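Local coordinates for Serine/threonine protein phosphatase Stp1 (Streptococcus agalactiae, PDB 2PK0) that removes phosphate from phosphoserine and phosphothreonine residues of proteins, probably as a metal-dependent phosphatase of the PP2C family, at residues I8-D13 / D23-F28; F28-G33 / S62-T67; G33-I38 / V109-D114; N115-H120 / L181-L186. All coordinates share one frame; numbering follows the deposited sequence.

Overall arrangement
The PP2C fold, in which two antiparallel sheets face each other between helices, runs through these four contacts. Contact 1 spans the sandwich, and contacts 3 and 4 build one of its sheets through strands 35-43, 103-112, 115-121 and 180-185. Contact 2 ties the hairpin turn before strand 35-43 to the covering helix 48-64. It shares Phe28 with contact 1 and meets contact 3, centres about 10 Å apart, through Trp64 NE1 and Val34 O, 3.0 Å. Contacts 3 and 4 have centres about 9 Å apart and meet through Ala110 O and Ile117 N, 3.0 Å. The metal site lies beside contact 1, where the Asp23 side chain is about 4 Å from a magnesium ion.

Contact 1 (I8-D13 / D23-F28); sequences ISLLTD and DFINQF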
loop_
_atom_site.group_PDB
_atom_site.type_symbol
_atom_site.label_atom_id
_atom_site.label_comp_id
_atom_site.label_asym_id
_atom_site.label_seq_id
_atom_site.Cartn_x
_atom_site.Cartn_y
_atom_site.Cartn_z
ATOM N N ILE A 8 14.289 -5.985 1.630
ATOM C CA ILE A 8 13.250 -4.984 1.376
ATOM C C ILE A 8 13.772 -3.844 0.485
ATOM O O ILE A 8 14.860 -3.323 0.719
ATOM C CB ILE A 8 12.742 -4.387 2.704
ATOM C CG1 ILE A 8 12.161 -5.474 3.608
ATOM C CG2 ILE A 8 11.698 -3.283 2.475
ATOM C CD1 ILE A 8 11.710 -4.915 5.009
ATOM N N SER A 9 12.998 -3.446 -0.523
ATOM C CA SER A 9 13.357 -2.298 -1.359
ATOM C C SER A 9 12.210 -1.272 -1.454
ATOM O O SER A 9 11.099 -1.623 -1.856
ATOM C CB SER A 9 13.724 -2.785 -2.755
ATOM O OG SER A 9 14.230 -1.749 -3.568
ATOM N N LEU A 10 12.491 -0.011 -1.101
ATOM C CA LEU A 10 11.488 1.059 -1.158
ATOM C C LEU A 10 11.832 2.057 -2.259
ATOM O O LEU A 10 12.988 2.402 -2.428
ATOM C CB LEU A 10 11.420 1.802 0.179
ATOM C CG LEU A 10 11.151 1.057 1.498
ATOM C CD1 LEU A 10 11.044 2.053 2.595
ATOM C CD2 LEU A 10 9.893 0.224 1.487
ATOM N N LEU A 11 10.839 2.516 -3.016
ATOM C CA LEU A 11 11.069 3.555 -4.016
ATOM C C LEU A 11 9.816 4.383 -4.217
ATOM O O LEU A 11 8.702 3.837 -4.288
ATOM C CB LEU A 11 11.508 2.970 -5.382
ATOM C CG LEU A 11 11.977 3.984 -6.466
ATOM C CD1 LEU A 11 13.164 4.834 -5.978
ATOM C CD2 LEU A 11 12.330 3.343 -7.786
ATOM N N THR A 12 9.990 5.697 -4.316
ATOM C CA THR A 12 8.896 6.550 -4.754
ATOM C C THR A 12 9.318 7.414 -5.935
ATOM O O THR A 12 10.488 7.776 -6.057
ATOM C CB THR A 12 8.307 7.435 -3.616
ATOM O OG1 THR A 12 7.153 8.111 -4.120
ATOM C CG2 THR A 12 9.312 8.477 -3.128
ATOM N N ASP A 13 8.360 7.715 -6.809
ATOM C CA ASP A 13 8.577 8.576 -7.967
ATOM C C ASP A 13 7.375 9.475 -8.190
ATOM O O ASP A 13 6.225 9.063 -8.006
ATOM C CB ASP A 13 8.840 7.766 -9.238
ATOM C CG ASP A 13 9.405 8.621 -10.359
ATOM O OD1 ASP A 13 10.642 8.707 -10.475
ATOM O OD2 ASP A 13 8.628 9.236 -11.111
ATOM N N ASP A 23 2.366 10.722 -2.396
ATOM C CA ASP A 23 2.556 9.394 -1.836
ATOM C C ASP A 23 3.629 9.497 -0.757
ATOM O O ASP A 23 4.531 10.338 -0.882
ATOM C CB ASP A 23 3.047 8.407 -2.893
ATOM C CG ASP A 23 1.952 7.933 -3.854
ATOM O OD1 ASP A 23 0.754 8.226 -3.653
ATOM O OD2 ASP A 23 2.318 7.241 -4.832
ATOM N N PHE A 24 3.542 8.656 0.279
ATOM C CA PHE A 24 4.654 8.481 1.233
ATOM C C PHE A 24 4.930 7.003 1.532
ATOM O O PHE A 24 4.003 6.216 1.641
ATOM C CB PHE A 24 4.399 9.245 2.542
ATOM C CG PHE A 24 5.665 9.757 3.210
ATOM C CD1 PHE A 24 6.344 10.857 2.699
ATOM C CD2 PHE A 24 6.168 9.146 4.343
ATOM C CE1 PHE A 24 7.514 11.336 3.312
ATOM C CE2 PHE A 24 7.324 9.614 4.958
ATOM C CZ PHE A 24 7.999 10.710 4.442
ATOM N N ILE A 25 6.201 6.633 1.654
ATOM C CA ILE A 25 6.590 5.253 2.001
ATOM C C ILE A 25 7.807 5.195 2.958
ATOM O O ILE A 25 8.741 6.012 2.845
ATOM C CB ILE A 25 6.849 4.413 0.734
ATOM C CG1 ILE A 25 6.727 2.913 1.015
ATOM C CG2 ILE A 25 8.186 4.737 0.114
ATOM C CD1 ILE A 25 6.990 2.065 -0.222
ATOM N N ASN A 26 7.766 4.265 3.918
ATOM C CA ASN A 26 8.858 4.072 4.851
ATOM C C ASN A 26 8.789 2.691 5.513
ATOM O O ASN A 26 7.753 2.013 5.474
ATOM C CB ASN A 26 8.869 5.170 5.912
ATOM C CG ASN A 26 10.282 5.580 6.330
ATOM O OD1 ASN A 26 11.247 4.863 6.081
ATOM N ND2 ASN A 26 10.400 6.739 6.978
ATOM N N GLN A 27 9.907 2.270 6.103
ATOM C CA GLN A 27 9.946 1.052 6.883
ATOM C C GLN A 27 10.407 1.355 8.305
ATOM O O GLN A 27 11.008 2.395 8.558
ATOM C CB GLN A 27 10.833 0.002 6.226
ATOM C CG GLN A 27 12.304 0.353 6.190
ATOM C CD GLN A 27 13.144 -0.728 5.488
ATOM O OE1 GLN A 27 13.095 -1.899 5.856
ATOM N NE2 GLN A 27 13.907 -0.328 4.477
ATOM N N PHE A 28 10.071 0.472 9.240
ATOM C CA PHE A 28 10.335 0.691 10.653
ATOM C C PHE A 28 10.619 -0.672 11.230
ATOM O O PHE A 28 10.374 -1.668 10.586
ATOM C CB PHE A 28 9.112 1.334 11.372
ATOM C CG PHE A 28 8.637 2.605 10.727
ATOM C CD1 PHE A 28 7.603 2.587 9.774
ATOM C CD2 PHE A 28 9.266 3.812 11.011
ATOM C CE1 PHE A 28 7.211 3.750 9.136
ATOM C CE2 PHE A 28 8.872 4.981 10.396
ATOM C CZ PHE A 28 7.841 4.956 9.456
#
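Ile8 and Gln27 begin a contact that shows how the two sheets of a PP2C sandwich meet: through side chains, with no hydrogen bond between the strands. The strand axes run nearly antiparallel at 161° and approach no closer than 7.4 Å, too far for backbone pairing. The CD1 end of Ile8 lies against the amide oxygen of Gln27, with CD1 and OE1 3.4 Å apart. Gln27 CG sits between its own backbone N and carbonyl carbon (chi1 67°), and the chain beyond is extended, which carries the amide across to the opposite strand. Leu10 comes next and divides its two methyls. CD2 packs on the end of Ile25, 3.8 Å from its CD1, whereas CD1 rests on the backbone, 3.7 Å from Asn26 CA and equally close to Gln27 N. This leucine therefore covers three consecutive residues of strand 23-28. At Thr12 the contact becomes loose, with OG1 4.3 Å from Asp23 CB. The polar ends here look to other partners: Thr12 OG1 is hydrogen-bonded to Thr239 and Asn21, and Asp23 OD2 to Thr239 and Ser196. Asp23 also touches Asp41, which binds magnesium, and so belongs to the surroundings of the metal site. Strand 8-13 pairs along its length with strand 238-245 and carries helix 218-231 on its far side, while strand 23-28 pairs with strand 35-43 and turns Phe24 and Asn26 to helix 48-64.

Contact 2 (F28-G33 / S62-T67); sequences FENKAG and SDWAET
The beta hairpin between strands 23-29 and 35-43 turns at Asn30 to Gly33, a type I turn, and Asn30 there meets Trp64 and Thr67 of a second type I turn, Trp64 to Thr67, that follows on from helix 48-64. Asn30 is the hub. Its CB lies over one face of the Trp64 indole, 3.8 Å from the centroid of the five-membered ring, in a CH-pi contact. Its CG stands between the backbone N and the carbonyl carbon (chi1 85°), which swings the amide to Thr67, where ND2 donates to OG1 over 3.0 Å at 160°, with the hydroxyl oxygen almost exactly in the amide plane. Val34 N and Phe69 O bind the two ends of the same amide, so that its rotation is fixed from several directions. The indole is held as well, since NE1 is hydrogen-bonded to Val34 O, and Phe28 CB lies 3.9 Å from Trp64 CD1. The ring also meets Trp78 of helix 72-96 edge-to-face. Backbone joins backbone where Lys31 N donates to Thr67 O, 3.0 Å. Lys31 then runs extended past the second turn, and its NZ stands 4.0 Å from Glu66 OE1, an attraction of opposite charges longer than a salt bridge. The Thr67 hydroxyl that accepts from Asn30 in turn donates to Trp64 O, 3.0 Å from OG1, and that carbonyl receives Thr67 N as its second donor.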
loop_
_atom_site.group_PDB
_atom_site.type_symbol
_atom_site.label_atom_id
_atom_site.label_comp_id
_atom_site.label_asym_id
_atom_site.label_seq_id
_atom_site.Cartn_x
_atom_site.Cartn_y
_atom_site.Cartn_z
ATOM N N PHE A 28 10.071 0.472 9.240
ATOM C CA PHE A 28 10.335 0.691 10.653
ATOM C C PHE A 28 10.619 -0.672 11.230
ATOM O O PHE A 28 10.374 -1.668 10.586
ATOM C CB PHE A 28 9.112 1.334 11.372
ATOM C CG PHE A 28 8.637 2.605 10.727
ATOM C CD1 PHE A 28 7.603 2.587 9.774
ATOM C CD2 PHE A 28 9.266 3.812 11.011
ATOM C CE1 PHE A 28 7.211 3.750 9.136
ATOM C CE2 PHE A 28 8.872 4.981 10.396
ATOM C CZ PHE A 28 7.841 4.956 9.456
ATOM N N GLU A 29 11.126 -0.716 12.456
ATOM C CA GLU A 29 11.364 -1.976 13.144
ATOM C C GLU A 29 11.094 -1.802 14.644
ATOM O O GLU A 29 11.604 -0.872 15.265
ATOM C CB GLU A 29 12.798 -2.437 12.897
ATOM C CG GLU A 29 13.144 -3.734 13.572
ATOM C CD GLU A 29 14.433 -4.355 13.044
ATOM O OE1 GLU A 29 14.534 -4.577 11.808
ATOM O OE2 GLU A 29 15.332 -4.634 13.871
ATOM N N ASN A 30 10.287 -2.688 15.229
ATOM C CA ASN A 30 9.955 -2.579 16.649
ATOM C C ASN A 30 11.039 -3.171 17.546
ATOM O O ASN A 30 12.033 -3.680 17.017
ATOM C CB ASN A 30 8.546 -3.120 16.936
ATOM C CG ASN A 30 8.495 -4.610 17.157
ATOM O OD1 ASN A 30 9.369 -5.354 16.716
ATOM N ND2 ASN A 30 7.447 -5.061 17.843
ATOM N N LYS A 31 10.863 -3.123 18.875
ATOM C CA LYS A 31 11.906 -3.594 19.812
ATOM C C LYS A 31 12.149 -5.102 19.773
ATOM O O LYS A 31 13.152 -5.588 20.287
ATOM C CB LYS A 31 11.599 -3.197 21.263
ATOM C CG LYS A 31 11.669 -1.729 21.557
ATOM C CD LYS A 31 11.226 -1.427 22.972
ATOM C CE LYS A 31 11.316 0.071 23.234
ATOM N NZ LYS A 31 11.139 0.396 24.662
ATOM N N ALA A 32 11.222 -5.847 19.188
ATOM C CA ALA A 32 11.425 -7.275 19.056
ATOM C C ALA A 32 11.968 -7.659 17.661
ATOM O O ALA A 32 12.066 -8.824 17.332
ATOM C CB ALA A 32 10.151 -8.014 19.380
ATOM N N GLY A 33 12.333 -6.672 16.854
ATOM C CA GLY A 33 12.930 -6.938 15.563
ATOM C C GLY A 33 11.930 -7.066 14.426
ATOM O O GLY A 33 12.311 -7.375 13.299
ATOM N N SER A 62 6.552 5.619 14.119
ATOM C CA SER A 62 7.178 6.081 15.331
ATOM C C SER A 62 6.538 5.448 16.550
ATOM O O SER A 62 7.207 5.258 17.549
ATOM C CB SER A 62 7.126 7.597 15.408
ATOM O OG SER A 62 6.758 8.026 16.688
ATOM N N ASP A 63 5.257 5.100 16.475
ATOM C CA ASP A 63 4.623 4.449 17.604
ATOM C C ASP A 63 5.024 2.989 17.576
ATOM O O ASP A 63 5.318 2.409 18.619
ATOM C CB ASP A 63 3.098 4.629 17.593
ATOM C CG ASP A 63 2.414 3.962 18.798
ATOM O OD1 ASP A 63 2.907 4.118 19.940
ATOM O OD2 ASP A 63 1.385 3.274 18.613
ATOM N N TRP A 64 5.093 2.429 16.367
ATOM C CA TRP A 64 5.526 1.042 16.120
ATOM C C TRP A 64 6.916 0.759 16.659
ATOM O O TRP A 64 7.182 -0.321 17.164
ATOM C CB TRP A 64 5.514 0.705 14.616
ATOM C CG TRP A 64 6.032 -0.699 14.283
ATOM C CD1 TRP A 64 7.296 -1.042 13.905
ATOM C CD2 TRP A 64 5.284 -1.921 14.315
ATOM N NE1 TRP A 64 7.387 -2.389 13.697
ATOM C CE2 TRP A 64 6.168 -2.957 13.938
ATOM C CE3 TRP A 64 3.948 -2.240 14.615
ATOM C CZ2 TRP A 64 5.763 -4.289 13.850
ATOM C CZ3 TRP A 64 3.547 -3.554 14.525
ATOM C CH2 TRP A 64 4.457 -4.570 14.145
ATOM N N ALA A 65 7.804 1.733 16.550
ATOM C CA ALA A 65 9.188 1.551 16.953
ATOM C C ALA A 65 9.303 1.343 18.450
ATOM O O ALA A 65 10.272 0.754 18.923
ATOM C CB ALA A 65 10.010 2.760 16.526
ATOM N N GLU A 66 8.305 1.815 19.194
ATOM C CA GLU A 66 8.339 1.719 20.638
ATOM C C GLU A 66 7.701 0.436 21.146
ATOM O O GLU A 66 7.848 0.089 22.313
ATOM C CB GLU A 66 7.703 2.955 21.275
ATOM C CG GLU A 66 8.444 4.271 20.971
ATOM C CD GLU A 66 9.839 4.359 21.610
ATOM O OE1 GLU A 66 10.061 3.745 22.677
ATOM O OE2 GLU A 66 10.717 5.052 21.046
ATOM N N THR A 67 7.025 -0.291 20.264
ATOM C CA THR A 67 6.335 -1.492 20.687
ATOM C C THR A 67 7.232 -2.689 20.865
ATOM O O THR A 67 8.388 -2.689 20.454
ATOM C CB THR A 67 5.237 -1.910 19.722
ATOM O OG1 THR A 67 5.807 -2.615 18.616
ATOM C CG2 THR A 67 4.427 -0.716 19.251
#

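Contact 3 (G33-I38 / V109-D114); sequences GVPLII and VAIVGD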
loop_
_atom_site.group_PDB
_atom_site.type_symbol
_atom_site.label_atom_id
_atom_site.label_comp_id
_atom_site.label_asym_id
_atom_site.label_seq_id
_atom_site.Cartn_x
_atom_site.Cartn_y
_atom_site.Cartn_z
ATOM N N GLY A 33 12.333 -6.672 16.854
ATOM C CA GLY A 33 12.930 -6.938 15.563
ATOM C C GLY A 33 11.930 -7.066 14.426
ATOM O O GLY A 33 12.311 -7.375 13.299
ATOM N N VAL A 34 10.654 -6.824 14.697
ATOM C CA VAL A 34 9.637 -7.044 13.674
ATOM C C VAL A 34 9.541 -5.854 12.729
ATOM O O VAL A 34 9.166 -4.768 13.171
ATOM C CB VAL A 34 8.255 -7.326 14.301
ATOM C CG1 VAL A 34 7.264 -7.763 13.239
ATOM C CG2 VAL A 34 8.396 -8.379 15.376
ATOM N N PRO A 35 9.856 -6.060 11.427
ATOM C CA PRO A 35 9.793 -4.972 10.468
ATOM C C PRO A 35 8.359 -4.611 10.119
ATOM O O PRO A 35 7.499 -5.487 10.100
ATOM C CB PRO A 35 10.492 -5.528 9.215
ATOM C CG PRO A 35 10.730 -6.950 9.443
ATOM C CD PRO A 35 10.222 -7.341 10.798
ATOM N N LEU A 36 8.116 -3.329 9.843
ATOM C CA LEU A 36 6.836 -2.873 9.353
ATOM C C LEU A 36 7.065 -1.915 8.193
ATOM O O LEU A 36 7.928 -1.049 8.256
ATOM C CB LEU A 36 6.070 -2.171 10.473
ATOM C CG LEU A 36 4.692 -1.589 10.161
ATOM C CD1 LEU A 36 3.595 -2.649 10.212
ATOM C CD2 LEU A 36 4.389 -0.488 11.128
ATOM N N ILE A 37 6.283 -2.076 7.135
ATOM C CA ILE A 37 6.377 -1.253 5.946
ATOM C C ILE A 37 5.047 -0.569 5.818
ATOM O O ILE A 37 4.007 -1.224 5.874
ATOM C CB ILE A 37 6.564 -2.118 4.714
ATOM C CG1 ILE A 37 7.930 -2.797 4.743
ATOM C CG2 ILE A 37 6.401 -1.300 3.454
ATOM C CD1 ILE A 37 8.015 -3.966 3.838
ATOM N N ILE A 38 5.072 0.758 5.702
ATOM C CA ILE A 38 3.869 1.536 5.546
ATOM C C ILE A 38 3.912 2.368 4.273
ATOM O O ILE A 38 4.786 3.201 4.107
ATOM C CB ILE A 38 3.641 2.467 6.741
ATOM C CG1 ILE A 38 3.960 1.759 8.047
ATOM C CG2 ILE A 38 2.190 2.930 6.780
ATOM C CD1 ILE A 38 3.612 2.596 9.252
ATOM N N VAL A 109 2.182 -3.309 6.487
ATOM C CA VAL A 109 2.564 -4.719 6.385
ATOM C C VAL A 109 3.658 -5.011 7.384
ATOM O O VAL A 109 4.699 -4.348 7.365
ATOM C CB VAL A 109 3.122 -5.063 4.989
ATOM C CG1 VAL A 109 3.397 -6.559 4.876
ATOM C CG2 VAL A 109 2.183 -4.627 3.904
ATOM N N ALA A 110 3.418 -5.983 8.259
ATOM C CA ALA A 110 4.425 -6.425 9.213
ATOM C C ALA A 110 4.839 -7.854 8.881
ATOM O O ALA A 110 3.989 -8.667 8.484
ATOM C CB ALA A 110 3.891 -6.365 10.598
ATOM N N ILE A 111 6.130 -8.160 9.041
ATOM C CA ILE A 111 6.647 -9.476 8.687
ATOM C C ILE A 111 7.065 -10.217 9.939
ATOM O O ILE A 111 8.055 -9.858 10.566
ATOM C CB ILE A 111 7.886 -9.400 7.779
ATOM C CG1 ILE A 111 7.622 -8.579 6.526
ATOM C CG2 ILE A 111 8.325 -10.782 7.372
ATOM C CD1 ILE A 111 8.908 -8.276 5.752
ATOM N N VAL A 112 6.316 -11.260 10.287
ATOM C CA VAL A 112 6.618 -12.104 11.435
ATOM C C VAL A 112 7.093 -13.480 10.954
ATOM O O VAL A 112 6.300 -14.262 10.413
ATOM C CB VAL A 112 5.374 -12.290 12.304
ATOM C CG1 VAL A 112 5.713 -13.074 13.565
ATOM C CG2 VAL A 112 4.800 -10.963 12.641
ATOM N N GLY A 113 8.374 -13.771 11.154
ATOM C CA GLY A 113 8.983 -14.953 10.557
ATOM C C GLY A 113 8.881 -14.905 9.048
ATOM O O GLY A 113 9.423 -13.998 8.419
ATOM N N ASP A 114 8.166 -15.865 8.467
ATOM C CA ASP A 114 7.860 -15.826 7.030
ATOM C C ASP A 114 6.370 -15.584 6.730
ATOM O O ASP A 114 5.897 -15.806 5.608
ATOM C CB ASP A 114 8.347 -17.084 6.313
ATOM C CG ASP A 114 7.884 -18.364 6.973
ATOM O OD1 ASP A 114 7.054 -18.328 7.901
ATOM O OD2 ASP A 114 8.359 -19.428 6.553
#
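Leu36 sends its CG anti to the backbone N (chi1 179°), which leans CD1 toward the partner strand, where it rests on Ala110 CB at 3.7 Å. Val34 likewise holds CG1 anti to its N (chi1 -171°), and this methyl meets CG2 of Val112, 4.1 Å away, obliquely. Leu36 and Ala110 are the non-hydrogen-bonded pair of an antiparallel ladder between strands 35-38 and 109-112, an inner step of the five-stranded PP2C sheet; Val34 meets Val112 just before it. Ile37 and Val109 form the hydrogen-bonded pair, with Ile37 N to Val109 O and Val109 N to Ile37 O both at 2.8 Å. Pro35 has no N-H; its carbonyl accepts from Ile111 N over a longer 3.2 Å from N to O, and its ring crosses Ile111 at about a right angle, CG 4.1 Å from CB. The side chains separate by face. Leu36 touches Trp64 and Met79 of the helical cover, Ala110 touches Trp64 and Ile75, and Ile37 turns inward to Ala241 and Val243 of strand 238-245, with Ile111 also on Val243. Across the paired strands the chemistry is thus divided cleanly: N-H and carbonyl groups answer one another within the sheet, and the side chains that touch are all hydrocarbon, suited to burial beneath helices on one side and against the second sheet on the other.

Contact 4 (N115-H120 / L181-L186); sequences NIIFAH and LGVHLL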
loop_
_atom_site.group_PDB
_atom_site.type_symbol
_atom_site.label_atom_id
_atom_site.label_comp_id
_atom_site.label_asym_id
_atom_site.label_seq_id
_atom_site.Cartn_x
_atom_site.Cartn_y
_atom_site.Cartn_z
ATOM N N ASN A 115 5.646 -15.137 7.751
ATOM C CA ASN A 115 4.275 -14.689 7.583
ATOM C C ASN A 115 4.220 -13.167 7.490
ATOM O O ASN A 115 5.032 -12.459 8.087
ATOM C CB ASN A 115 3.398 -15.171 8.752
ATOM C CG ASN A 115 3.093 -16.649 8.685
ATOM O OD1 ASN A 115 2.165 -17.076 7.983
ATOM N ND2 ASN A 115 3.856 -17.443 9.422
ATOM N N ILE A 116 3.260 -12.671 6.732
ATOM C CA ILE A 116 2.940 -11.259 6.746
ATOM C C ILE A 116 1.530 -11.098 7.296
ATOM O O ILE A 116 0.693 -11.993 7.155
ATOM C CB ILE A 116 2.991 -10.606 5.340
ATOM C CG1 ILE A 116 2.215 -11.434 4.330
ATOM C CG2 ILE A 116 4.412 -10.472 4.851
ATOM C CD1 ILE A 116 1.722 -10.638 3.180
ATOM N N ILE A 117 1.290 -9.965 7.945
ATOM C CA ILE A 117 -0.054 -9.523 8.210
ATOM C C ILE A 117 -0.220 -8.073 7.723
ATOM O O ILE A 117 0.603 -7.197 8.012
ATOM C CB ILE A 117 -0.470 -9.696 9.693
ATOM C CG1 ILE A 117 -1.890 -9.142 9.920
ATOM C CG2 ILE A 117 0.528 -9.035 10.610
ATOM C CD1 ILE A 117 -2.565 -9.626 11.193
ATOM N N PHE A 118 -1.275 -7.825 6.958
ATOM C CA PHE A 118 -1.492 -6.496 6.480
ATOM C C PHE A 118 -2.804 -5.880 6.931
ATOM O O PHE A 118 -3.765 -6.583 7.200
ATOM C CB PHE A 118 -1.347 -6.437 4.952
ATOM C CG PHE A 118 -2.406 -7.201 4.190
ATOM C CD1 PHE A 118 -3.645 -6.619 3.887
ATOM C CD2 PHE A 118 -2.154 -8.485 3.729
ATOM C CE1 PHE A 118 -4.611 -7.310 3.172
ATOM C CE2 PHE A 118 -3.128 -9.190 3.004
ATOM C CZ PHE A 118 -4.347 -8.605 2.728
ATOM N N ALA A 119 -2.818 -4.551 6.979
ATOM C CA ALA A 119 -4.036 -3.761 7.054
ATOM C C ALA A 119 -4.105 -2.920 5.780
ATOM O O ALA A 119 -3.079 -2.395 5.343
ATOM C CB ALA A 119 -4.013 -2.865 8.274
ATOM N N HIS A 120 -5.307 -2.761 5.216
ATOM C CA HIS A 120 -5.485 -2.154 3.884
ATOM C C HIS A 120 -6.731 -1.269 3.808
ATOM O O HIS A 120 -7.799 -1.691 4.202
ATOM C CB HIS A 120 -5.548 -3.269 2.836
ATOM C CG HIS A 120 -6.359 -2.938 1.625
ATOM N ND1 HIS A 120 -5.975 -1.985 0.706
ATOM C CD2 HIS A 120 -7.515 -3.468 1.160
ATOM C CE1 HIS A 120 -6.869 -1.935 -0.267
ATOM N NE2 HIS A 120 -7.815 -2.818 -0.013
ATOM N N LEU A 181 -7.990 -6.892 6.721
ATOM C CA LEU A 181 -6.796 -7.537 7.231
ATOM C C LEU A 181 -6.552 -8.862 6.541
ATOM O O LEU A 181 -7.477 -9.463 6.021
ATOM C CB LEU A 181 -6.916 -7.767 8.723
ATOM C CG LEU A 181 -7.339 -6.565 9.560
ATOM C CD1 LEU A 181 -7.889 -7.108 10.843
ATOM C CD2 LEU A 181 -6.196 -5.628 9.825
ATOM N N GLY A 182 -5.299 -9.314 6.526
ATOM C CA GLY A 182 -4.983 -10.634 5.989
ATOM C C GLY A 182 -3.642 -11.198 6.433
ATOM O O GLY A 182 -2.630 -10.493 6.453
ATOM N N VAL A 183 -3.625 -12.477 6.796
ATOM C CA VAL A 183 -2.375 -13.153 7.097
ATOM C C VAL A 183 -2.037 -14.082 5.943
ATOM O O VAL A 183 -2.901 -14.815 5.460
ATOM C CB VAL A 183 -2.455 -13.939 8.407
ATOM C CG1 VAL A 183 -1.092 -14.450 8.820
ATOM C CG2 VAL A 183 -3.001 -13.061 9.501
ATOM N N HIS A 184 -0.795 -14.019 5.470
ATOM C CA HIS A 184 -0.336 -14.899 4.396
ATOM C C HIS A 184 1.057 -15.421 4.630
ATOM O O HIS A 184 1.873 -14.777 5.279
ATOM C CB HIS A 184 -0.348 -14.161 3.064
ATOM C CG HIS A 184 -1.717 -13.781 2.606
ATOM N ND1 HIS A 184 -2.471 -14.583 1.774
ATOM C CD2 HIS A 184 -2.482 -12.699 2.887
ATOM C CE1 HIS A 184 -3.641 -14.005 1.557
ATOM N NE2 HIS A 184 -3.672 -12.864 2.224
ATOM N N LEU A 185 1.333 -16.591 4.067
ATOM C CA LEU A 185 2.648 -17.205 4.137
ATOM C C LEU A 185 3.473 -16.813 2.921
ATOM O O LEU A 185 2.997 -16.880 1.794
ATOM C CB LEU A 185 2.479 -18.718 4.175
ATOM C CG LEU A 185 3.732 -19.580 4.361
ATOM C CD1 LEU A 185 4.465 -19.202 5.631
ATOM C CD2 LEU A 185 3.335 -21.039 4.391
ATOM N N LEU A 186 4.712 -16.399 3.140
ATOM C CA LEU A 186 5.618 -16.145 2.019
ATOM C C LEU A 186 6.548 -17.341 1.804
ATOM O O LEU A 186 7.190 -17.812 2.745
ATOM C CB LEU A 186 6.440 -14.869 2.257
ATOM C CG LEU A 186 6.036 -13.539 1.588
ATOM C CD1 LEU A 186 4.525 -13.343 1.479
ATOM C CD2 LEU A 186 6.691 -12.348 2.298
#
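The Phe118 ring lies with one face over the backbone of Gly182, whose CA is 4.1 Å from the ring centroid and 22° off its normal, a CH-pi contact that also brings Gly182 N above the centre of the ring. At the ring's edge is the imidazole of His184, rim to rim and nearly coplanar, the planes 7° apart, with Phe118 CE2 and His184 CD2 3.6 Å from each other. This cross-strand pairing of an aromatic ring with glycine sits on the outermost strand of the PP2C sheet, where strand 180-185 runs antiparallel to strand 115-121. The torsion of Phe118 (chi1 66°) sets CG between backbone N and carbonyl carbon, folding the ring across the neighbouring strand. Phe118 N to Gly182 O and Ile116 N to His184 O are two of the four backbone hydrogen bonds, each pairing being completed by its return bond. On the other face Ile117 CD1 packs on Val183 CG2 and Ala119 CB on Leu181 CD2; helix 72-96 touches Ile117 through Leu72 and Arg76, Ala119 through Ile83 and Leu181 through Arg76. Phe118 lies beside Val109 of the adjacent strand and reaches Ile126 of the facing sheet. Past the ladder the Leu186 side chain crosses that of Ile116 at about a right angle, and there its CD2 stops 3.9 Å from Ile116 CG2.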